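Long-range contacts in cocosin 1 acidic chain (Cocos nucifera, PDB 5WPW), which serves as a hexameric seed storage globulin of coconut, acting as a nutrient reservoir, and is a potential food allergen: residues Q155-G160 with S174-I179; I179-S184 with K201-D206. The protein carries 2 engineered substitutions. One frame throughout, in Å; residues are numbered along the deposited sequence.

Contact 1. Residues Q155-G160 with S174-I179; sequences QFLLAG and SIKENI
Beside the small antiparallel pair of strands 161-163 and 175-177, in the first of the two cupin domains, Q155-G160 meets K176-I179. The two segments do not run as sheet neighbours: the axes of strands 155-157 and 175-177 lie 7.8 Å apart at 63°. K176 reaches across the gap. Its CD rests 3.6 Å from L157 CD1, and bends at chi3 and chi4 bring NZ round to donate to Q155 O at 2.8 Å, in the carbonyl plane. A water 2.7 Å from K176 NZ accepts from both that ammonium and Q155 N, and NZ also donates to D325 O of the second subunit; three acceptors thus grip it. Further on, I179 N bonds to L157 O at 2.9 Å, almost straight (163° at the hydrogen), while a second water joins L157 N to E177 O. With chi1 at 75°, N178 sets its amide between backbone N and carbonyl carbon, from where ND2 makes a weak bond to G160 O. I179 CD1 presses alongside L158 CD2 at a tight 3.5 Å, and I179 CG2 sits at the edge of the F156 ring. The hydroxyl of Y393 of the second subunit donates a hydrogen bond to L158 O, and strand 155-157 pairs antiparallel with strand 50-57, where backbone hydrogen bonds join F156 and M56.

Contact 2. Residues I179-S184 with K201-D206; sequences ILRGFS and KLQCRD
Q203 is the tightly held side chain here, and L180 the backbone it grips. CG of Q203 is anti to its own carbonyl carbon (chi1 -73°) and the chain then runs out extended, which carries NE2 to L180 O at 3.2 Å. That oxygen is used twice: F183 N and Q203 NE2 reach it from opposite faces of the carbonyl plane, NE2 being tilted 26° out of it. NE2 also lies 2.7 Å from F183 O, and OE1 takes a weak bond from T185, so the buried amide has polar atoms near both ends. Beside it L180 CD1 packs on L202 CB at 4.0 Å, the two side chains meeting at a slant. The open side is built differently. R181 crosses Q203 at about a right angle, with CD 3.7 Å from Q203 O, and its guanidinium plane stands 73° from the amide plane. R205 CG lies over one face of that guanidinium, while R181 NH2 and R205 NE, 4.3 Å apart, carry like charges, a repulsion that solvent on this exposed side probably screens. S184 is the N-cap of helix 185-192, and C204, with positive phi, leaves helix 196-202. A turn before the first helix clasped to the exit of the second fits the helical extension that follows the barrel in 11S globulin cupin domains.

In the fold
From the N terminus, the chain leaves strand 155-157, runs through strand 161-163 and a disordered loop, and returns along strand 175-177; contact 1 closes this excursion. Contact 2 opens only afterwards, at the shared I179, and closes the longer loop that holds helices 185-192 and 196-202. The two are therefore in series, neither nested nor crossed, with centres about 9 Å apart. N178 bridges them: its ND2 lies 3.0 Å from Q203 O, a probable but weak hydrogen bond. Together they fasten the helical pair to the edge of the first cupin barrel, on a side where both contacts touch the second subunit.

Contact 1. Residues Q155-G160 with S174-I179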
loop_
_atom_site.group_PDB
_atom_site.type_symbol
_atom_site.label_atom_id
_atom_site.label_comp_id
_atom_site.label_asym_id
_atom_site.label_seq_id
_atom_site.Cartn_x
_atom_site.Cartn_y
_atom_site.Cartn_z
ATOM N N GLN A 155 -21.208 -8.713 -23.028
ATOM C CA GLN A 155 -21.874 -7.424 -22.902
ATOM C C GLN A 155 -23.318 -7.615 -22.449
ATOM O O GLN A 155 -24.053 -8.415 -23.032
ATOM C CB GLN A 155 -21.844 -6.661 -24.231
ATOM C CG GLN A 155 -21.963 -5.159 -24.080
ATOM C CD GLN A 155 -22.645 -4.495 -25.262
ATOM O OE1 GLN A 155 -23.269 -5.162 -26.088
ATOM N NE2 GLN A 155 -22.535 -3.180 -25.348
ATOM N N PHE A 156 -23.710 -6.863 -21.420
ATOM C CA PHE A 156 -25.026 -6.931 -20.796
ATOM C C PHE A 156 -25.736 -5.622 -21.095
ATOM O O PHE A 156 -25.407 -4.592 -20.503
ATOM C CB PHE A 156 -24.921 -7.144 -19.283
ATOM C CG PHE A 156 -24.248 -8.444 -18.873
ATOM C CD1 PHE A 156 -22.890 -8.627 -19.046
ATOM C CD2 PHE A 156 -24.989 -9.472 -18.292
ATOM C CE1 PHE A 156 -22.278 -9.832 -18.642
ATOM C CE2 PHE A 156 -24.396 -10.654 -17.888
ATOM C CZ PHE A 156 -23.041 -10.842 -18.065
ATOM N N LEU A 157 -26.702 -5.656 -22.005
ATOM C CA LEU A 157 -27.452 -4.456 -22.361
ATOM C C LEU A 157 -28.467 -4.135 -21.275
ATOM O O LEU A 157 -29.190 -5.018 -20.817
ATOM C CB LEU A 157 -28.178 -4.647 -23.691
ATOM C CG LEU A 157 -27.303 -4.865 -24.902
ATOM C CD1 LEU A 157 -28.118 -5.583 -25.962
ATOM C CD2 LEU A 157 -26.810 -3.521 -25.397
ATOM N N LEU A 158 -28.509 -2.871 -20.846
ATOM C CA LEU A 158 -29.581 -2.445 -19.955
ATOM C C LEU A 158 -30.845 -2.093 -20.735
ATOM O O LEU A 158 -31.947 -2.124 -20.178
ATOM C CB LEU A 158 -29.133 -1.238 -19.118
ATOM C CG LEU A 158 -28.145 -1.410 -17.957
ATOM C CD1 LEU A 158 -28.188 -0.188 -17.031
ATOM C CD2 LEU A 158 -28.407 -2.676 -17.192
ATOM N N ALA A 159 -30.707 -1.760 -22.010
ATOM C CA ALA A 159 -31.849 -1.455 -22.850
ATOM C C ALA A 159 -31.534 -1.911 -24.261
ATOM O O ALA A 159 -30.366 -1.984 -24.648
ATOM C CB ALA A 159 -32.164 0.036 -22.822
ATOM N N GLY A 160 -32.578 -2.219 -25.026
ATOM C CA GLY A 160 -32.413 -2.491 -26.443
ATOM C C GLY A 160 -32.131 -3.944 -26.779
ATOM O O GLY A 160 -32.371 -4.868 -26.001
ATOM N N SER A 174 -29.455 -14.343 -34.758
ATOM C CA SER A 174 -28.788 -14.113 -33.479
ATOM C C SER A 174 -28.984 -12.672 -33.018
ATOM O O SER A 174 -28.352 -11.761 -33.559
ATOM C CB SER A 174 -27.291 -14.431 -33.583
ATOM O OG SER A 174 -26.626 -13.524 -34.455
ATOM N N ILE A 175 -29.860 -12.462 -32.032
ATOM C CA ILE A 175 -30.108 -11.132 -31.480
ATOM C C ILE A 175 -30.054 -11.221 -29.959
ATOM O O ILE A 175 -30.818 -11.974 -29.346
ATOM C CB ILE A 175 -31.450 -10.537 -31.945
ATOM C CG1 ILE A 175 -31.404 -10.232 -33.445
ATOM C CG2 ILE A 175 -31.751 -9.256 -31.180
ATOM C CD1 ILE A 175 -32.359 -9.127 -33.903
ATOM N N LYS A 176 -29.154 -10.444 -29.358
ATOM C CA LYS A 176 -28.979 -10.407 -27.912
ATOM C C LYS A 176 -29.985 -9.445 -27.290
ATOM O O LYS A 176 -30.071 -8.280 -27.692
ATOM C CB LYS A 176 -27.544 -9.991 -27.580
ATOM C CG LYS A 176 -27.353 -9.153 -26.320
ATOM C CD LYS A 176 -26.015 -8.420 -26.372
ATOM C CE LYS A 176 -24.839 -9.389 -26.531
ATOM N NZ LYS A 176 -24.528 -10.114 -25.263
ATOM N N GLU A 177 -30.741 -9.935 -26.309
ATOM C CA GLU A 177 -31.744 -9.137 -25.622
ATOM C C GLU A 177 -31.130 -8.401 -24.432
ATOM O O GLU A 177 -30.053 -8.743 -23.944
ATOM C CB GLU A 177 -32.897 -10.024 -25.152
ATOM C CG GLU A 177 -33.599 -10.801 -26.261
ATOM C CD GLU A 177 -34.623 -9.951 -26.990
ATOM O OE1 GLU A 177 -34.825 -8.789 -26.581
ATOM O OE2 GLU A 177 -35.235 -10.439 -27.963
ATOM N N ASN A 178 -31.829 -7.372 -23.970
ATOM C CA ASN A 178 -31.379 -6.687 -22.776
ATOM C C ASN A 178 -31.735 -7.519 -21.548
ATOM O O ASN A 178 -32.577 -8.416 -21.598
ATOM C CB ASN A 178 -31.983 -5.291 -22.698
ATOM C CG ASN A 178 -33.428 -5.306 -22.290
ATOM O OD1 ASN A 178 -33.746 -5.232 -21.107
ATOM N ND2 ASN A 178 -34.316 -5.402 -23.268
ATOM N N ILE A 179 -31.059 -7.227 -20.437
ATOM C CA ILE A 179 -31.157 -8.107 -19.275
ATOM C C ILE A 179 -32.553 -8.086 -18.678
ATOM O O ILE A 179 -32.995 -9.082 -18.091
ATOM C CB ILE A 179 -30.108 -7.706 -18.235
ATOM C CG1 ILE A 179 -30.220 -6.219 -17.970
ATOM C CG2 ILE A 179 -28.726 -8.038 -18.775
ATOM C CD1 ILE A 179 -29.755 -5.814 -16.601
HETATM O O HOH W 1 -22.155 -11.269 -24.803
HETATM O O HOH W 2 -27.816 -8.133 -22.923
#

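Contact 2. Residues I179-S184 with K201-D206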
loop_
_atom_site.group_PDB
_atom_site.type_symbol
_atom_site.label_atom_id
_atom_site.label_comp_id
_atom_site.label_asym_id
_atom_site.label_seq_id
_atom_site.Cartn_x
_atom_site.Cartn_y
_atom_site.Cartn_z
ATOM N N ILE A 179 -31.059 -7.227 -20.437
ATOM C CA ILE A 179 -31.157 -8.107 -19.275
ATOM C C ILE A 179 -32.553 -8.086 -18.678
ATOM O O ILE A 179 -32.995 -9.082 -18.091
ATOM C CB ILE A 179 -30.108 -7.706 -18.235
ATOM C CG1 ILE A 179 -30.220 -6.219 -17.970
ATOM C CG2 ILE A 179 -28.726 -8.038 -18.775
ATOM C CD1 ILE A 179 -29.755 -5.814 -16.601
ATOM N N LEU A 180 -33.264 -6.961 -18.793
ATOM C CA LEU A 180 -34.622 -6.901 -18.252
ATOM C C LEU A 180 -35.553 -7.873 -18.966
ATOM O O LEU A 180 -36.533 -8.341 -18.371
ATOM C CB LEU A 180 -35.169 -5.482 -18.341
ATOM C CG LEU A 180 -34.311 -4.395 -17.688
ATOM C CD1 LEU A 180 -35.014 -3.047 -17.809
ATOM C CD2 LEU A 180 -33.992 -4.741 -16.226
ATOM N N ARG A 181 -35.260 -8.192 -20.228
ATOM C CA ARG A 181 -36.014 -9.207 -20.958
ATOM C C ARG A 181 -35.931 -10.572 -20.283
ATOM O O ARG A 181 -36.803 -11.424 -20.500
ATOM C CB ARG A 181 -35.493 -9.279 -22.400
ATOM C CG ARG A 181 -36.192 -10.275 -23.323
ATOM C CD ARG A 181 -37.553 -9.747 -23.792
ATOM N NE ARG A 181 -38.261 -10.713 -24.630
ATOM C CZ ARG A 181 -39.054 -11.669 -24.157
ATOM N NH1 ARG A 181 -39.236 -11.790 -22.846
ATOM N NH2 ARG A 181 -39.663 -12.504 -24.991
ATOM N N GLY A 182 -34.911 -10.798 -19.452
ATOM C CA GLY A 182 -34.794 -12.059 -18.749
ATOM C C GLY A 182 -35.711 -12.196 -17.554
ATOM O O GLY A 182 -35.904 -13.314 -17.061
ATOM N N PHE A 183 -36.284 -11.090 -17.089
ATOM C CA PHE A 183 -37.161 -11.090 -15.936
ATOM C C PHE A 183 -38.607 -11.278 -16.369
ATOM O O PHE A 183 -39.000 -10.891 -17.472
ATOM C CB PHE A 183 -37.026 -9.787 -15.160
ATOM C CG PHE A 183 -35.721 -9.644 -14.464
ATOM C CD1 PHE A 183 -35.275 -10.627 -13.606
ATOM C CD2 PHE A 183 -34.915 -8.543 -14.702
ATOM C CE1 PHE A 183 -34.055 -10.496 -12.962
ATOM C CE2 PHE A 183 -33.706 -8.411 -14.066
ATOM C CZ PHE A 183 -33.276 -9.388 -13.194
ATOM N N SER A 184 -39.396 -11.885 -15.491
ATOM C CA SER A 184 -40.823 -11.987 -15.755
ATOM C C SER A 184 -41.475 -10.615 -15.624
ATOM O O SER A 184 -41.045 -9.764 -14.844
ATOM C CB SER A 184 -41.474 -12.990 -14.805
ATOM O OG SER A 184 -42.046 -12.332 -13.691
ATOM N N LYS A 201 -42.670 -2.514 -21.843
ATOM C CA LYS A 201 -41.899 -1.640 -22.722
ATOM C C LYS A 201 -40.427 -1.590 -22.315
ATOM O O LYS A 201 -39.550 -1.422 -23.171
ATOM C CB LYS A 201 -42.497 -0.229 -22.752
ATOM C CG LYS A 201 -43.934 -0.164 -23.321
ATOM C CD LYS A 201 -44.587 1.223 -23.145
ATOM C CE LYS A 201 -44.035 2.265 -24.128
ATOM N NZ LYS A 201 -44.311 1.956 -25.565
ATOM N N LEU A 202 -40.130 -1.739 -21.028
ATOM C CA LEU A 202 -38.729 -1.774 -20.624
ATOM C C LEU A 202 -38.009 -2.971 -21.222
ATOM O O LEU A 202 -36.805 -2.896 -21.483
ATOM C CB LEU A 202 -38.613 -1.787 -19.103
ATOM C CG LEU A 202 -38.877 -0.420 -18.484
ATOM C CD1 LEU A 202 -38.999 -0.570 -16.993
ATOM C CD2 LEU A 202 -37.791 0.596 -18.846
ATOM N N GLN A 203 -38.727 -4.069 -21.472
ATOM C CA GLN A 203 -38.126 -5.274 -22.021
ATOM C C GLN A 203 -37.809 -5.168 -23.511
ATOM O O GLN A 203 -37.155 -6.071 -24.047
ATOM C CB GLN A 203 -39.035 -6.471 -21.741
ATOM C CG GLN A 203 -38.994 -6.884 -20.276
ATOM C CD GLN A 203 -39.966 -7.984 -19.924
ATOM O OE1 GLN A 203 -41.166 -7.845 -20.116
ATOM N NE2 GLN A 203 -39.457 -9.069 -19.375
ATOM N N CYS A 204 -38.239 -4.090 -24.176
ATOM C CA CYS A 204 -37.763 -3.723 -25.517
ATOM C C CYS A 204 -37.969 -4.853 -26.527
ATOM O O CYS A 204 -37.106 -5.119 -27.366
ATOM C CB CYS A 204 -36.287 -3.295 -25.480
ATOM S SG CYS A 204 -35.965 -1.718 -24.647
ATOM N N ARG A 205 -39.139 -5.495 -26.463
ATOM C CA ARG A 205 -39.386 -6.728 -27.213
ATOM C C ARG A 205 -39.089 -6.587 -28.700
ATOM O O ARG A 205 -38.338 -7.383 -29.272
ATOM C CB ARG A 205 -40.831 -7.153 -27.037
ATOM C CG ARG A 205 -41.151 -7.713 -25.704
ATOM C CD ARG A 205 -42.512 -8.363 -25.794
ATOM N NE ARG A 205 -42.496 -9.633 -26.514
ATOM C CZ ARG A 205 -43.579 -10.193 -27.046
ATOM N NH1 ARG A 205 -44.757 -9.600 -26.918
ATOM N NH2 ARG A 205 -43.490 -11.348 -27.691
ATOM N N ASP A 206 -39.712 -5.615 -29.362
ATOM C CA ASP A 206 -39.735 -5.578 -30.822
ATOM C C ASP A 206 -38.855 -4.469 -31.393
ATOM O O ASP A 206 -39.077 -4.008 -32.513
ATOM C CB ASP A 206 -41.173 -5.433 -31.319
ATOM C CG ASP A 206 -41.972 -4.436 -30.496
ATOM O OD1 ASP A 206 -41.423 -3.358 -30.178
ATOM O OD2 ASP A 206 -43.143 -4.730 -30.166
#